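Local coordinates for protein induced by osmotic stress (Scheffersomyces stipitis, PDB 5YWN) that probably reduces carbonyl compounds, haloketones among them, to alcohols with NADPH as an NADP-dependent reductase of the dihydroflavonol-4-reductase subfamily, at residues Y122-S125 with V126-S130; E94-I97 with P98-G102; Q17-A20 with L21-K25. The protein carries 1 engineered substitution. One frame throughout, in Å; residues are numbered along the deposited sequence.

Interaction 1: residues Y122-S125 with V126-S130. With NAP (NADP nicotinamide-adenine-dinucleotide phosphate), chain B.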
loop_
_atom_site.group_PDB
_atom_site.type_symbol
_atom_site.label_atom_id
_atom_site.label_comp_id
_atom_site.label_asym_id
_atom_site.label_seq_id
_atom_site.Cartn_x
_atom_site.Cartn_y
_atom_site.Cartn_z
ATOM N N TYR A 122 -0.062 -3.135 10.195
ATOM C CA TYR A 122 0.548 -3.847 9.129
ATOM C C TYR A 122 -0.153 -3.541 7.806
ATOM O O TYR A 122 -1.321 -3.643 7.713
ATOM C CB TYR A 122 0.536 -5.331 9.395
ATOM C CG TYR A 122 1.052 -6.126 8.258
ATOM C CD1 TYR A 122 2.364 -6.039 7.894
ATOM C CD2 TYR A 122 0.224 -6.897 7.503
ATOM C CE1 TYR A 122 2.858 -6.733 6.854
ATOM C CE2 TYR A 122 0.700 -7.597 6.454
ATOM C CZ TYR A 122 2.025 -7.488 6.128
ATOM O OH TYR A 122 2.515 -8.126 5.101
ATOM N N THR A 123 0.611 -3.183 6.802
ATOM C CA THR A 123 0.069 -2.920 5.496
ATOM C C THR A 123 -0.071 -4.271 4.732
ATOM O O THR A 123 0.841 -4.799 4.252
ATOM C CB THR A 123 0.902 -1.932 4.643
ATOM O OG1 THR A 123 1.221 -0.764 5.345
ATOM C CG2 THR A 123 0.187 -1.591 3.339
ATOM N N SER A 124 -1.277 -4.761 4.676
ATOM C CA SER A 124 -1.571 -5.978 3.979
ATOM C C SER A 124 -2.054 -5.636 2.573
ATOM O O SER A 124 -1.565 -4.734 1.990
ATOM C CB SER A 124 -2.576 -6.833 4.729
ATOM O OG SER A 124 -2.597 -8.145 4.323
ATOM N N SER A 125 -2.962 -6.440 2.054
ATOM C CA SER A 125 -3.541 -6.274 0.755
ATOM C C SER A 125 -4.804 -7.098 0.552
ATOM O O SER A 125 -4.994 -8.080 1.177
ATOM C CB SER A 125 -2.529 -6.626 -0.321
ATOM O OG SER A 125 -3.085 -6.644 -1.567
ATOM N N VAL A 126 -5.572 -6.741 -0.449
ATOM C CA VAL A 126 -6.710 -7.527 -0.839
ATOM C C VAL A 126 -6.290 -8.941 -1.242
ATOM O O VAL A 126 -7.030 -9.801 -1.098
ATOM C CB VAL A 126 -7.547 -6.885 -1.959
ATOM C CG1 VAL A 126 -6.835 -6.914 -3.279
ATOM C CG2 VAL A 126 -8.929 -7.483 -2.002
ATOM N N VAL A 127 -5.071 -9.105 -1.705
ATOM C CA VAL A 127 -4.528 -10.375 -2.111
ATOM C C VAL A 127 -4.418 -11.371 -0.969
ATOM O O VAL A 127 -4.375 -12.528 -1.210
ATOM C CB VAL A 127 -3.241 -10.286 -2.930
ATOM C CG1 VAL A 127 -3.407 -9.301 -4.063
ATOM C CG2 VAL A 127 -2.051 -9.958 -2.069
ATOM N N ALA A 128 -4.374 -10.870 0.245
ATOM C CA ALA A 128 -4.473 -11.673 1.443
ATOM C C ALA A 128 -5.844 -12.329 1.633
ATOM O O ALA A 128 -5.954 -13.266 2.297
ATOM C CB ALA A 128 -4.035 -10.920 2.684
ATOM N N MET A 129 -6.849 -11.746 1.039
ATOM C CA MET A 129 -8.211 -12.099 1.228
ATOM C C MET A 129 -8.827 -12.962 0.147
ATOM O O MET A 129 -9.920 -13.379 0.249
ATOM C CB MET A 129 -9.014 -10.833 1.345
ATOM C CG MET A 129 -8.472 -9.806 2.294
ATOM S SD MET A 129 -9.397 -8.293 2.301
ATOM C CE MET A 129 -9.302 -7.858 3.989
ATOM N N SER A 130 -8.065 -13.186 -0.888
ATOM C CA SER A 130 -8.545 -13.702 -2.119
ATOM C C SER A 130 -7.520 -14.418 -2.964
ATOM O O SER A 130 -6.394 -14.448 -2.650
ATOM C CB SER A 130 -9.101 -12.571 -2.933
ATOM O OG SER A 130 -10.132 -13.035 -3.733
HETATM P PA NAP B . 6.605 0.041 -3.623
HETATM O O1A NAP B . 6.294 1.447 -4.075
HETATM O O2A NAP B . 7.594 -0.798 -4.397
HETATM O O5B NAP B . 7.088 0.100 -2.088
HETATM C C5B NAP B . 7.857 -0.963 -1.530
HETATM C C4B NAP B . 8.919 -0.395 -0.595
HETATM O O4B NAP B . 9.327 -1.393 0.346
HETATM C C3B NAP B . 10.153 0.056 -1.361
HETATM O O3B NAP B . 10.375 1.459 -1.184
HETATM C C2B NAP B . 11.315 -0.745 -0.806
HETATM O O2B NAP B . 12.308 0.118 -0.260
HETATM C C1B NAP B . 10.733 -1.647 0.272
HETATM N N9A NAP B . 10.975 -3.071 -0.069
HETATM C C8A NAP B . 10.456 -3.724 -1.127
HETATM N N7A NAP B . 10.878 -5.015 -1.148
HETATM C C5A NAP B . 11.684 -5.201 -0.087
HETATM C C6A NAP B . 12.463 -6.325 0.482
HETATM N N6A NAP B . 12.464 -7.546 -0.107
HETATM N N1A NAP B . 13.172 -6.091 1.608
HETATM C C2A NAP B . 13.185 -4.886 2.211
HETATM N N3A NAP B . 12.500 -3.827 1.743
HETATM C C4A NAP B . 11.746 -3.916 0.622
HETATM O O3 NAP B . 5.220 -0.774 -3.524
HETATM P PN NAP B . 3.855 -0.021 -3.124
HETATM O O1N NAP B . 2.894 -0.138 -4.282
HETATM O O2N NAP B . 4.210 1.341 -2.575
HETATM O O5D NAP B . 3.297 -0.922 -1.912
HETATM C C5D NAP B . 3.421 -0.478 -0.563
HETATM C C4D NAP B . 2.865 -1.535 0.384
HETATM O O4D NAP B . 1.434 -1.537 0.335
HETATM C C3D NAP B . 3.345 -2.930 0.016
HETATM O O3D NAP B . 4.143 -3.485 1.067
HETATM C C2D NAP B . 2.099 -3.763 -0.208
HETATM O O2D NAP B . 2.074 -4.887 0.678
HETATM C C1D NAP B . 0.918 -2.842 0.057
HETATM N N1N NAP B . 0.034 -2.806 -1.113
HETATM C C2N NAP B . 0.223 -1.876 -2.058
HETATM C C3N NAP B . -0.603 -1.825 -3.176
HETATM C C7N NAP B . -0.386 -0.780 -4.230
HETATM O O7N NAP B . -0.943 -0.895 -5.309
HETATM N N7N NAP B . 0.414 0.250 -3.958
HETATM C C4N NAP B . -1.630 -2.748 -3.307
HETATM C C5N NAP B . -1.804 -3.701 -2.314
HETATM C C6N NAP B . -0.951 -3.708 -1.218
HETATM P P2B NAP B . 13.514 0.659 -1.179
HETATM O O1X NAP B . 14.632 0.918 -0.196
HETATM O O2X NAP B . 13.778 -0.475 -2.139
HETATM O O3X NAP B . 12.951 1.903 -1.823
#
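Val127 packs its CG2 methyl against the side chain of Ser125, with Val127 CG2 3.5 Å from Ser125 OG. The overlap is part of an ST turn just beyond the C-terminal end of strand 119-123 in the Rossmann fold. Ser125 OG accepts the backbone N-H of Val127 across 3.2 Å, an almost straight bond at 169°. With chi1 at 172°, OG is turned from the residue's own N toward its carbonyl carbon, and there it meets the amide two residues on. A second bond of the turn uses the Ser125 carbonyl: Ala128 N lies 3.0 Å from Ser125 O, above the carbonyl plane (54° out of it). Together with the following bond from Met129 N to Val126 O, these two go with helical backbone angles at 126-128.

The methyl of Ala128 touches Ser124, its CB 3.5 Å from Ser124 OG; that hydroxyl hydrogen-bonds Glu171 of helix 159-181. The same helix supplies Lys167, which bonds Thr123 O and packs on Val127. The strand end and the start of the turn line the NADP site. Thr123 CG2 approaches the ribose, 3.3 Å from NAP O4D, and Ser124 O is 3.4 Å from NAP C6N. Ser125 OG stands 3.3 Å from NAP C5N of the nicotinamide ring.

Interaction 2: residues E94-I97 with P98-G102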
loop_
_atom_site.group_PDB
_atom_site.type_symbol
_atom_site.label_atom_id
_atom_site.label_comp_id
_atom_site.label_asym_id
_atom_site.label_seq_id
_atom_site.Cartn_x
_atom_site.Cartn_y
_atom_site.Cartn_z
ATOM N N GLU A 94 13.074 -14.063 -2.580
ATOM C CA GLU A 94 12.810 -12.726 -2.957
ATOM C C GLU A 94 11.427 -12.171 -2.690
ATOM O O GLU A 94 11.252 -10.997 -2.699
ATOM C CB GLU A 94 13.174 -12.523 -4.417
ATOM C CG GLU A 94 14.596 -12.867 -4.781
ATOM C CD GLU A 94 14.872 -12.628 -6.247
ATOM O OE1 GLU A 94 15.151 -13.575 -6.984
ATOM O OE2 GLU A 94 14.762 -11.488 -6.644
ATOM N N ILE A 95 10.462 -13.020 -2.486
ATOM C CA ILE A 95 9.147 -12.533 -2.219
ATOM C C ILE A 95 8.586 -13.031 -0.885
ATOM O O ILE A 95 8.266 -12.281 -0.064
ATOM C CB ILE A 95 8.208 -12.890 -3.377
ATOM C CG1 ILE A 95 8.648 -12.208 -4.660
ATOM C CG2 ILE A 95 6.782 -12.542 -3.043
ATOM C CD1 ILE A 95 7.906 -12.623 -5.882
ATOM N N LEU A 96 8.465 -14.331 -0.738
ATOM C CA LEU A 96 7.843 -14.901 0.409
ATOM C C LEU A 96 8.561 -14.709 1.733
ATOM O O LEU A 96 7.983 -14.240 2.605
ATOM C CB LEU A 96 7.534 -16.353 0.165
ATOM C CG LEU A 96 6.450 -16.690 -0.846
ATOM C CD1 LEU A 96 6.698 -18.056 -1.386
ATOM C CD2 LEU A 96 5.065 -16.592 -0.280
ATOM N N ILE A 97 9.826 -15.030 1.820
ATOM C CA ILE A 97 10.555 -14.911 3.057
ATOM C C ILE A 97 10.693 -13.477 3.603
ATOM O O ILE A 97 10.356 -13.254 4.695
ATOM C CB ILE A 97 11.906 -15.620 2.959
ATOM C CG1 ILE A 97 11.700 -17.099 2.854
ATOM C CG2 ILE A 97 12.793 -15.327 4.129
ATOM C CD1 ILE A 97 12.936 -17.814 2.454
ATOM N N PRO A 98 11.061 -12.502 2.803
ATOM C CA PRO A 98 11.120 -11.135 3.305
ATOM C C PRO A 98 9.794 -10.637 3.818
ATOM O O PRO A 98 9.823 -9.972 4.769
ATOM C CB PRO A 98 11.533 -10.346 2.102
ATOM C CG PRO A 98 12.280 -11.274 1.299
ATOM C CD PRO A 98 11.563 -12.563 1.442
ATOM N N ALA A 99 8.695 -10.935 3.170
ATOM C CA ALA A 99 7.451 -10.556 3.719
ATOM C C ALA A 99 7.115 -11.270 5.026
ATOM O O ALA A 99 6.798 -10.654 5.969
ATOM C CB ALA A 99 6.371 -10.807 2.709
ATOM N N ILE A 100 7.161 -12.588 5.021
ATOM C CA ILE A 100 6.761 -13.359 6.158
ATOM C C ILE A 100 7.728 -13.318 7.354
ATOM O O ILE A 100 7.352 -13.000 8.411
ATOM C CB ILE A 100 6.523 -14.820 5.746
ATOM C CG1 ILE A 100 5.423 -14.932 4.703
ATOM C CG2 ILE A 100 6.175 -15.673 6.939
ATOM C CD1 ILE A 100 5.411 -16.255 4.033
ATOM N N ASN A 101 8.965 -13.658 7.131
ATOM C CA ASN A 101 9.984 -13.523 8.127
ATOM C C ASN A 101 10.252 -12.085 8.539
ATOM O O ASN A 101 10.334 -11.806 9.671
ATOM C CB ASN A 101 11.247 -14.232 7.715
ATOM C CG ASN A 101 11.167 -15.726 7.931
ATOM O OD1 ASN A 101 10.149 -16.258 8.251
ATOM N ND2 ASN A 101 12.233 -16.376 7.737
ATOM N N GLY A 102 10.293 -11.196 7.586
ATOM C CA GLY A 102 10.482 -9.815 7.885
ATOM C C GLY A 102 9.382 -9.309 8.809
ATOM O O GLY A 102 9.669 -8.616 9.723
#
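Ile97 sets its side chain alongside that of Asn101, one helical turn further on, both pointing the same way. In Ile97 the CG2 branch does the touching: with CG1 at chi1 -68°, CG2 is left anti to the backbone N, on the side of the carbonyl carbon, facing the next turn. The amide nitrogen of Asn101 ends beside this methyl, with Asn101 ND2 3.8 Å from Ile97 CG2. The backbone link beneath is short but bent: Asn101 N is 2.8 Å from Ile97 O, in the carbonyl plane, with an angle at the hydrogen of 132°.

Ile100 lies back over the preceding turn. Its CG1 is 3.4 Å from Leu96 O, and the extended chi2 of 165° carries CD1 to 4.3 Å from Leu96 CD2, so the two tips meet only lightly. Ile100 N meanwhile bonds Leu96 O almost straight at 3.0 Å.

Pro98 interrupts helix 91-113, which carries this packing between strands 74-79 and 119-123 as a beta-alpha-beta crossover. The ring's CD stands close to the preceding side chain, Pro98 CD 3.4 Å from Ile97 CB, tight for two carbons but largely set by the peptide link, and 3.6 Å from Ile95 O. Just before it the helix widens into a pi-type turn at 94-96. Pro98 touches the bound NADP, while Ile95 and Ala99 lean on helix 159-181 and Leu96 packs against helix 152-155.

Because the proline nitrogen has no hydrogen to give, the preceding turn receives no bond from it. The ring presents carbon to the carbonyls of Glu94 and Ile95 instead, and the helix is kinked there; beyond it Ile100 N bonds back to Leu96 O.

Interaction 3: residues Q17-A20 with L21-K25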
loop_
_atom_site.group_PDB
_atom_site.type_symbol
_atom_site.label_atom_id
_atom_site.label_comp_id
_atom_site.label_asym_id
_atom_site.label_seq_id
_atom_site.Cartn_x
_atom_site.Cartn_y
_atom_site.Cartn_z
ATOM N N GLN A 17 3.330 8.977 1.115
ATOM C CA GLN A 17 2.072 9.591 1.376
ATOM C C GLN A 17 1.660 9.462 2.837
ATOM O O GLN A 17 1.189 10.359 3.382
ATOM C CB GLN A 17 0.990 9.085 0.433
ATOM C CG GLN A 17 1.049 9.640 -0.984
ATOM C CD GLN A 17 0.505 11.060 -1.116
ATOM O OE1 GLN A 17 0.417 11.757 -0.203
ATOM N NE2 GLN A 17 0.166 11.429 -2.272
ATOM N N ILE A 18 1.894 8.320 3.431
ATOM C CA ILE A 18 1.658 8.139 4.824
ATOM C C ILE A 18 2.525 9.124 5.617
ATOM O O ILE A 18 2.043 9.757 6.460
ATOM C CB ILE A 18 1.969 6.687 5.245
ATOM C CG1 ILE A 18 0.892 5.734 4.732
ATOM C CG2 ILE A 18 2.138 6.540 6.751
ATOM C CD1 ILE A 18 1.176 4.295 4.984
ATOM N N ILE A 19 3.790 9.225 5.280
ATOM C CA ILE A 19 4.701 10.086 5.965
ATOM C C ILE A 19 4.276 11.550 5.853
ATOM O O ILE A 19 4.201 12.193 6.797
ATOM C CB ILE A 19 6.149 9.877 5.473
ATOM C CG1 ILE A 19 6.681 8.497 5.884
ATOM C CG2 ILE A 19 7.069 10.986 5.953
ATOM C CD1 ILE A 19 7.903 8.040 5.191
ATOM N N ALA A 20 3.921 11.994 4.665
ATOM C CA ALA A 20 3.468 13.351 4.457
ATOM C C ALA A 20 2.220 13.649 5.258
ATOM O O ALA A 20 2.116 14.686 5.804
ATOM C CB ALA A 20 3.239 13.633 3.006
ATOM N N LEU A 21 1.288 12.727 5.310
ATOM C CA LEU A 21 0.151 12.910 6.128
ATOM C C LEU A 21 0.465 12.940 7.610
ATOM O O LEU A 21 0.029 13.784 8.283
ATOM C CB LEU A 21 -0.887 11.863 5.852
ATOM C CG LEU A 21 -2.101 11.878 6.773
ATOM C CD1 LEU A 21 -2.848 13.167 6.661
ATOM C CD2 LEU A 21 -3.027 10.701 6.562
ATOM N N VAL A 22 1.244 12.008 8.080
ATOM C CA VAL A 22 1.588 11.939 9.484
ATOM C C VAL A 22 2.361 13.192 9.957
ATOM O O VAL A 22 2.091 13.725 10.978
ATOM C CB VAL A 22 2.286 10.601 9.761
ATOM C CG1 VAL A 22 3.233 10.644 10.905
ATOM C CG2 VAL A 22 1.271 9.488 9.871
ATOM N N LEU A 23 3.263 13.665 9.151
ATOM C CA LEU A 23 3.971 14.869 9.417
ATOM C C LEU A 23 3.032 16.074 9.475
ATOM O O LEU A 23 3.195 16.899 10.280
ATOM C CB LEU A 23 5.054 15.085 8.403
ATOM C CG LEU A 23 6.279 14.178 8.533
ATOM C CD1 LEU A 23 7.275 14.412 7.455
ATOM C CD2 LEU A 23 6.952 14.301 9.861
ATOM N N SER A 24 2.043 16.114 8.621
ATOM C CA SER A 24 1.098 17.196 8.585
ATOM C C SER A 24 0.268 17.326 9.845
ATOM O O SER A 24 -0.132 18.373 10.206
ATOM C CB SER A 24 0.232 17.134 7.342
ATOM O OG SER A 24 -0.860 16.325 7.511
ATOM N N LYS A 25 0.031 16.227 10.502
ATOM C CA LYS A 25 -0.716 16.212 11.729
ATOM C C LYS A 25 0.132 16.468 12.999
ATOM O O LYS A 25 -0.354 16.430 14.085
ATOM C CB LYS A 25 -1.514 14.926 11.843
ATOM C CG LYS A 25 -2.500 14.692 10.724
ATOM C CD LYS A 25 -3.802 15.399 10.926
ATOM C CE LYS A 25 -4.650 15.362 9.679
ATOM N NZ LYS A 25 -5.872 16.185 9.772
#
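Flat peptide groups of Gln17 and Leu21 meet through Leu21 N, 3.1 Å from Gln17 O and tilted 26° from the plane of that carbonyl. The side-chain amide of Gln17 takes no part in this bond; its NE2 reaches Pro198 O. At the next carbonyls the donors stand nearly end-on: Val22 N is 2.9 Å from Ile18 O, and Leu23 N bonds Ile19 O just as directly. Carbon fills in beside these oxygens. Val22 CB sits 3.4 Å from Ile18 O, and the CB and CG of Leu23 both come close to Ile19 O.

Side chains follow the same spacing. Ile19 and Leu23 run side by side, pointing the same way, their branches meeting at Ile19 CG2 and Leu23 CD1, 3.7 Å apart. The CG2 branch of Ile19 faces the following turn, on the carbonyl side of its CB.

The pair lies on helix 13-24, the crossover from strand 4-7 to strand 28-33 in the first beta-alpha-beta unit of the Rossmann fold. Ile19, Val22 and Leu23 all rest on Val29 of strand 28-33, while Ile18 packs on helix 238-250.

Toward its C-terminal end the helix becomes less regular. Ser24 N bonds Ala20 O at 3.2 Å with a more bent angle of 147°. The hydroxyl of Ser24 folds back over its own backbone (chi1 86°) and donates to Leu21 O. That oxygen is gripped twice, by Ser24 OG at 2.8 Å and by Lys25 N at 3.3 Å.

Overall arrangement
From the N terminus, interaction 3 comes first, on helix 13-24 between the strands 4-7 and 28-33. Interaction 2 follows on helix 91-113, and interaction 1 comes last, where strand 119-123, the next strand after that helix, runs out into a loop. Each joins adjoining segments, so none closes a long loop; the three stand in series, neither nesting nor crossing. No two of them touch: the centre of interaction 1 is about 14 Å from that of interaction 2 and about 22 Å from that of interaction 3. The two helices belong to separate crossovers of one parallel sheet, and bound NADP contacts both Pro98 of interaction 2 and residues 123-125 of interaction 1.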